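Local coordinates for Tol-Pal system protein TolB (Acinetobacter baumannii, PDB 7MX5) that probably serves as the periplasmic component of the Tol-Pal system, thought to aid outer membrane invagination during cell division and to help maintain outer membrane integrity, at residues A[29-34]-A[108-113]; A[120-125]-A[356-361]. One frame throughout, in Å; residues are numbered along the deposited sequence.

Contact 1. Residues A[29-34]-A[108-113]; sequences YPIVET and SRIRQA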
# COMPACT_ATOMS: atom_id res chain seq x y z
N TYR A 29 -20.33 0.37 -12.56
CA TYR A 29 -20.66 -0.64 -11.56
C TYR A 29 -19.81 -1.91 -11.63
O TYR A 29 -19.59 -2.51 -10.57
CB TYR A 29 -22.17 -0.96 -11.64
CG TYR A 29 -22.58 -2.04 -12.62
CD1 TYR A 29 -22.53 -3.39 -12.28
CD2 TYR A 29 -23.05 -1.71 -13.89
CE1 TYR A 29 -22.92 -4.37 -13.17
CE2 TYR A 29 -23.43 -2.68 -14.79
CZ TYR A 29 -23.37 -4.01 -14.43
OH TYR A 29 -23.75 -4.98 -15.32
N PRO A 30 -19.32 -2.38 -12.79
CA PRO A 30 -18.39 -3.53 -12.74
C PRO A 30 -17.12 -3.23 -11.97
O PRO A 30 -16.59 -4.12 -11.30
CB PRO A 30 -18.10 -3.82 -14.22
CG PRO A 30 -19.16 -3.16 -14.99
CD PRO A 30 -19.65 -2.01 -14.18
N ILE A 31 -16.63 -1.99 -12.03
CA ILE A 31 -15.47 -1.61 -11.22
C ILE A 31 -15.82 -1.66 -9.74
O ILE A 31 -15.02 -2.12 -8.92
CB ILE A 31 -14.97 -0.21 -11.65
CG1 ILE A 31 -14.42 -0.25 -13.07
CG2 ILE A 31 -13.92 0.30 -10.67
CD1 ILE A 31 -14.13 1.12 -13.65
N VAL A 32 -17.01 -1.19 -9.38
CA VAL A 32 -17.44 -1.23 -7.98
C VAL A 32 -17.60 -2.67 -7.52
O VAL A 32 -17.16 -3.04 -6.42
CB VAL A 32 -18.73 -0.42 -7.79
CG1 VAL A 32 -19.25 -0.56 -6.37
CG2 VAL A 32 -18.51 1.04 -8.14
N GLU A 33 -18.24 -3.51 -8.34
CA GLU A 33 -18.39 -4.92 -7.99
C GLU A 33 -17.04 -5.61 -7.87
O GLU A 33 -16.87 -6.51 -7.03
CB GLU A 33 -19.25 -5.62 -9.04
CG GLU A 33 -19.44 -7.11 -8.82
CD GLU A 33 -20.20 -7.77 -9.95
OE1 GLU A 33 -20.67 -7.04 -10.86
OE2 GLU A 33 -20.32 -9.01 -9.95
N THR A 34 -16.06 -5.20 -8.68
CA THR A 34 -14.72 -5.78 -8.57
C THR A 34 -14.01 -5.30 -7.32
O THR A 34 -13.31 -6.08 -6.66
CB THR A 34 -13.90 -5.44 -9.82
OG1 THR A 34 -14.65 -5.77 -10.99
CG2 THR A 34 -12.59 -6.20 -9.82
N SER A 108 -13.47 11.42 -18.54
CA SER A 108 -12.85 10.10 -18.51
C SER A 108 -12.09 9.84 -17.21
O SER A 108 -10.94 9.40 -17.23
CB SER A 108 -11.90 9.95 -19.71
OG SER A 108 -12.32 10.77 -20.78
N ARG A 109 -12.73 10.13 -16.08
CA ARG A 109 -12.18 9.79 -14.78
C ARG A 109 -13.07 8.74 -14.14
O ARG A 109 -13.59 8.93 -13.04
CB ARG A 109 -12.06 11.04 -13.90
CG ARG A 109 -11.13 12.10 -14.47
CD ARG A 109 -9.76 11.52 -14.77
NE ARG A 109 -8.94 11.41 -13.57
CZ ARG A 109 -8.31 10.30 -13.19
NH1 ARG A 109 -8.41 9.18 -13.89
NH2 ARG A 109 -7.58 10.32 -12.08
N ILE A 110 -13.23 7.61 -14.83
CA ILE A 110 -14.24 6.62 -14.46
C ILE A 110 -13.71 5.63 -13.43
O ILE A 110 -14.44 5.23 -12.52
CB ILE A 110 -14.73 5.91 -15.74
CG1 ILE A 110 -15.64 4.73 -15.40
CG2 ILE A 110 -13.56 5.48 -16.61
CD1 ILE A 110 -17.05 5.13 -15.08
N ARG A 111 -12.45 5.22 -13.55
CA ARG A 111 -11.89 4.27 -12.58
C ARG A 111 -11.77 4.89 -11.20
O ARG A 111 -11.96 4.19 -10.19
CB ARG A 111 -10.54 3.75 -13.07
CG ARG A 111 -10.64 2.67 -14.13
CD ARG A 111 -9.39 1.79 -14.16
NE ARG A 111 -9.43 0.71 -13.18
CZ ARG A 111 -10.23 -0.34 -13.26
NH1 ARG A 111 -11.07 -0.51 -14.26
NH2 ARG A 111 -10.18 -1.26 -12.30
N GLN A 112 -11.45 6.18 -11.12
CA GLN A 112 -11.39 6.85 -9.83
C GLN A 112 -12.77 7.00 -9.21
O GLN A 112 -12.91 6.98 -7.98
CB GLN A 112 -10.71 8.21 -9.96
CG GLN A 112 -11.54 9.26 -10.69
CD GLN A 112 -11.16 10.68 -10.32
OE1 GLN A 112 -10.02 11.10 -10.52
NE2 GLN A 112 -12.12 11.42 -9.79
N ALA A 113 -13.81 7.15 -10.04
CA ALA A 113 -15.16 7.29 -9.51
C ALA A 113 -15.66 5.99 -8.91
O ALA A 113 -16.30 5.99 -7.85
CB ALA A 113 -16.11 7.77 -10.61

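Contact 2. Residues A[120-125]-A[356-361]; sequences AIYQAL and NGQMVV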
# COMPACT_ATOMS: atom_id res chain seq x y z
N ALA A 120 -16.77 4.49 -0.25
CA ALA A 120 -17.88 4.91 0.60
C ALA A 120 -18.69 3.71 1.07
O ALA A 120 -19.18 3.69 2.21
CB ALA A 120 -18.77 5.90 -0.15
N ILE A 121 -18.86 2.70 0.21
CA ILE A 121 -19.58 1.49 0.60
C ILE A 121 -18.82 0.77 1.71
O ILE A 121 -19.41 0.31 2.69
CB ILE A 121 -19.81 0.58 -0.62
CG1 ILE A 121 -20.73 1.26 -1.63
CG2 ILE A 121 -20.38 -0.76 -0.19
CD1 ILE A 121 -20.93 0.46 -2.90
N TYR A 122 -17.50 0.65 1.55
CA TYR A 122 -16.68 -0.02 2.56
C TYR A 122 -16.76 0.69 3.90
O TYR A 122 -16.91 0.04 4.95
CB TYR A 122 -15.23 -0.10 2.07
CG TYR A 122 -14.29 -0.87 2.97
CD1 TYR A 122 -14.11 -2.23 2.80
CD2 TYR A 122 -13.57 -0.23 3.97
CE1 TYR A 122 -13.24 -2.94 3.61
CE2 TYR A 122 -12.71 -0.92 4.79
CZ TYR A 122 -12.54 -2.28 4.61
OH TYR A 122 -11.68 -2.98 5.42
N GLN A 123 -16.67 2.02 3.90
CA GLN A 123 -16.72 2.77 5.15
C GLN A 123 -18.10 2.68 5.80
O GLN A 123 -18.21 2.64 7.03
CB GLN A 123 -16.35 4.23 4.89
CG GLN A 123 -16.14 5.05 6.15
CD GLN A 123 -15.54 6.41 5.86
OE1 GLN A 123 -16.20 7.29 5.30
NE2 GLN A 123 -14.28 6.60 6.23
N ALA A 124 -19.16 2.64 4.99
CA ALA A 124 -20.51 2.56 5.54
C ALA A 124 -20.80 1.20 6.16
O ALA A 124 -21.71 1.10 6.99
CB ALA A 124 -21.54 2.86 4.45
N LEU A 125 -20.06 0.16 5.79
CA LEU A 125 -20.30 -1.19 6.29
C LEU A 125 -19.36 -1.60 7.41
O LEU A 125 -19.73 -2.43 8.24
CB LEU A 125 -20.19 -2.20 5.15
CG LEU A 125 -21.24 -2.09 4.05
CD1 LEU A 125 -20.95 -3.06 2.93
CD2 LEU A 125 -22.63 -2.32 4.61
N ASN A 356 -5.52 2.42 5.69
CA ASN A 356 -6.49 1.99 6.70
C ASN A 356 -5.94 0.90 7.61
O ASN A 356 -6.63 0.51 8.56
CB ASN A 356 -7.79 1.52 6.04
CG ASN A 356 -7.60 0.32 5.12
OD1 ASN A 356 -6.58 -0.36 5.15
ND2 ASN A 356 -8.60 0.07 4.28
N GLY A 357 -4.74 0.40 7.35
CA GLY A 357 -4.16 -0.63 8.19
C GLY A 357 -4.79 -1.99 8.06
O GLY A 357 -4.44 -2.90 8.82
N GLN A 358 -5.72 -2.17 7.12
CA GLN A 358 -6.35 -3.47 6.91
C GLN A 358 -5.66 -4.30 5.84
O GLN A 358 -5.86 -5.52 5.80
CB GLN A 358 -7.82 -3.28 6.52
CG GLN A 358 -8.62 -2.44 7.51
CD GLN A 358 -8.43 -2.89 8.94
OE1 GLN A 358 -7.97 -2.12 9.78
NE2 GLN A 358 -8.78 -4.14 9.23
N MET A 359 -4.85 -3.68 4.99
CA MET A 359 -4.14 -4.36 3.92
C MET A 359 -2.64 -4.16 4.08
O MET A 359 -2.18 -3.28 4.82
CB MET A 359 -4.58 -3.85 2.55
CG MET A 359 -5.98 -4.28 2.13
SD MET A 359 -6.11 -6.04 1.78
CE MET A 359 -7.87 -6.20 1.50
N VAL A 360 -1.87 -4.98 3.38
CA VAL A 360 -0.41 -4.85 3.35
C VAL A 360 0.08 -5.38 2.01
O VAL A 360 -0.38 -6.42 1.53
CB VAL A 360 0.25 -5.60 4.54
CG1 VAL A 360 -0.16 -7.06 4.56
CG2 VAL A 360 1.76 -5.46 4.48
N VAL A 361 1.01 -4.65 1.40
CA VAL A 361 1.59 -5.04 0.12
C VAL A 361 3.05 -5.41 0.35
O VAL A 361 3.74 -4.84 1.21
CB VAL A 361 1.45 -3.92 -0.93
CG1 VAL A 361 2.27 -2.69 -0.53
CG2 VAL A 361 1.85 -4.41 -2.31

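Contact 1. Residues A[29-34]-A[108-113]
Two helices of the amino-terminal part of TolB, 29-37 and 110-126, approach each other near the start of each, and Ile31 meets Arg111 there. Their CA atoms, 7.0 Å apart, are the nearest pair between 29-34 and 108-113. The first bond of the Ile31 side chain is directed toward the second helix. Its CG1 branch lies anti to the carbonyl carbon (chi1 -67°) and runs on extended, which carries CD1 across to the arginine. CD1 of Ile31 lies 3.5 Å from NH1 of Arg111 and 3.8 Å from CG of the same residue. CG1 of Ile31 also meets NH1 of Arg111, at 3.6 Å. The two side chains slant across one another. The arginine chain bends at chi3 (85°), which folds the guanidinium back over the isoleucine. CG2 of Ile31 sits over one face of that group, displaced toward its rim. A looser apolar touch adds Ile110, whose CG1 is 4.3 Å from CD1 of Ile31. No hydrogen bond joins the two segments. The polar end of Arg111 is engaged by Asp158, which forms a salt bridge with NH2. Ile31 also touches His115, one turn further along the second helix. The contact is therefore van der Waals in kind: an aliphatic branch packs against a guanidinium whose charge is paired with Asp158, outside both segments, and that pairing probably helps keep the group in place.

Contact 2. Residues A[120-125]-A[356-361]
Van der Waals contact joins Tyr122 of helix 110-126 to the turn that precedes strand 359-366. In Tyr122, CG lies anti to the backbone N (chi1 -175°), a rotamer that extends the ring from the helix with its hydroxyl foremost. OH of Tyr122 lies 3.7 Å from CG of Gln358 and 4.0 Å from CB of that residue. It thus meets the aliphatic base of the glutamine. The two side chains pass at a slant. Asn356 approaches more loosely: its ND2 is 4.3 Å from CE2 of Tyr122, oblique to the ring.

Hydrogen bonds act within the turn and behind it; none crosses between the segments. OD1 of Asn356 accepts a hydrogen bond from the backbone N of Gln358 at 2.8 Å, with an N-H...O angle of 164°. The donor sits above the carbonyl plane of the side-chain amide. OD1 of Asn356 takes a second bond from Ser354 OG, and ND2 of Asn356 donates to Pro129 O. The amide is thus gripped at both ends, which probably fixes its rotation beside the ring.

The bond from Asn356 OD1 to the N two residues on defines an Asx turn. Here it leads into a strand of the beta-propeller, and Tyr122 packs against it from the helix of the amino-terminal domain, at the junction of the two domains.

Overall arrangement
From the N terminus, strand 6-9 joins a propeller sheet, beside 382-386, and strand 16-19 enters the mixed sheet before helix 29-37 forms. The chain then adds strands 43-45, 70-78, 83-91 and 96-105 to the mixed sheet before helix 110-126 begins. Contact 1 closes this loop of 73 residues. Contact 2 opens later on the same helix and closes a loop of 230 residues, which runs through much of the propeller. The two contacts follow in series and neither nests nor crosses. The centres of contact 1 and contact 2 are about 17 Å apart. Between them Val32 CG1 packs 4.0 Å from Ile121 CD1. Contact 1 ties two helices together; contact 2 links the second to the propeller.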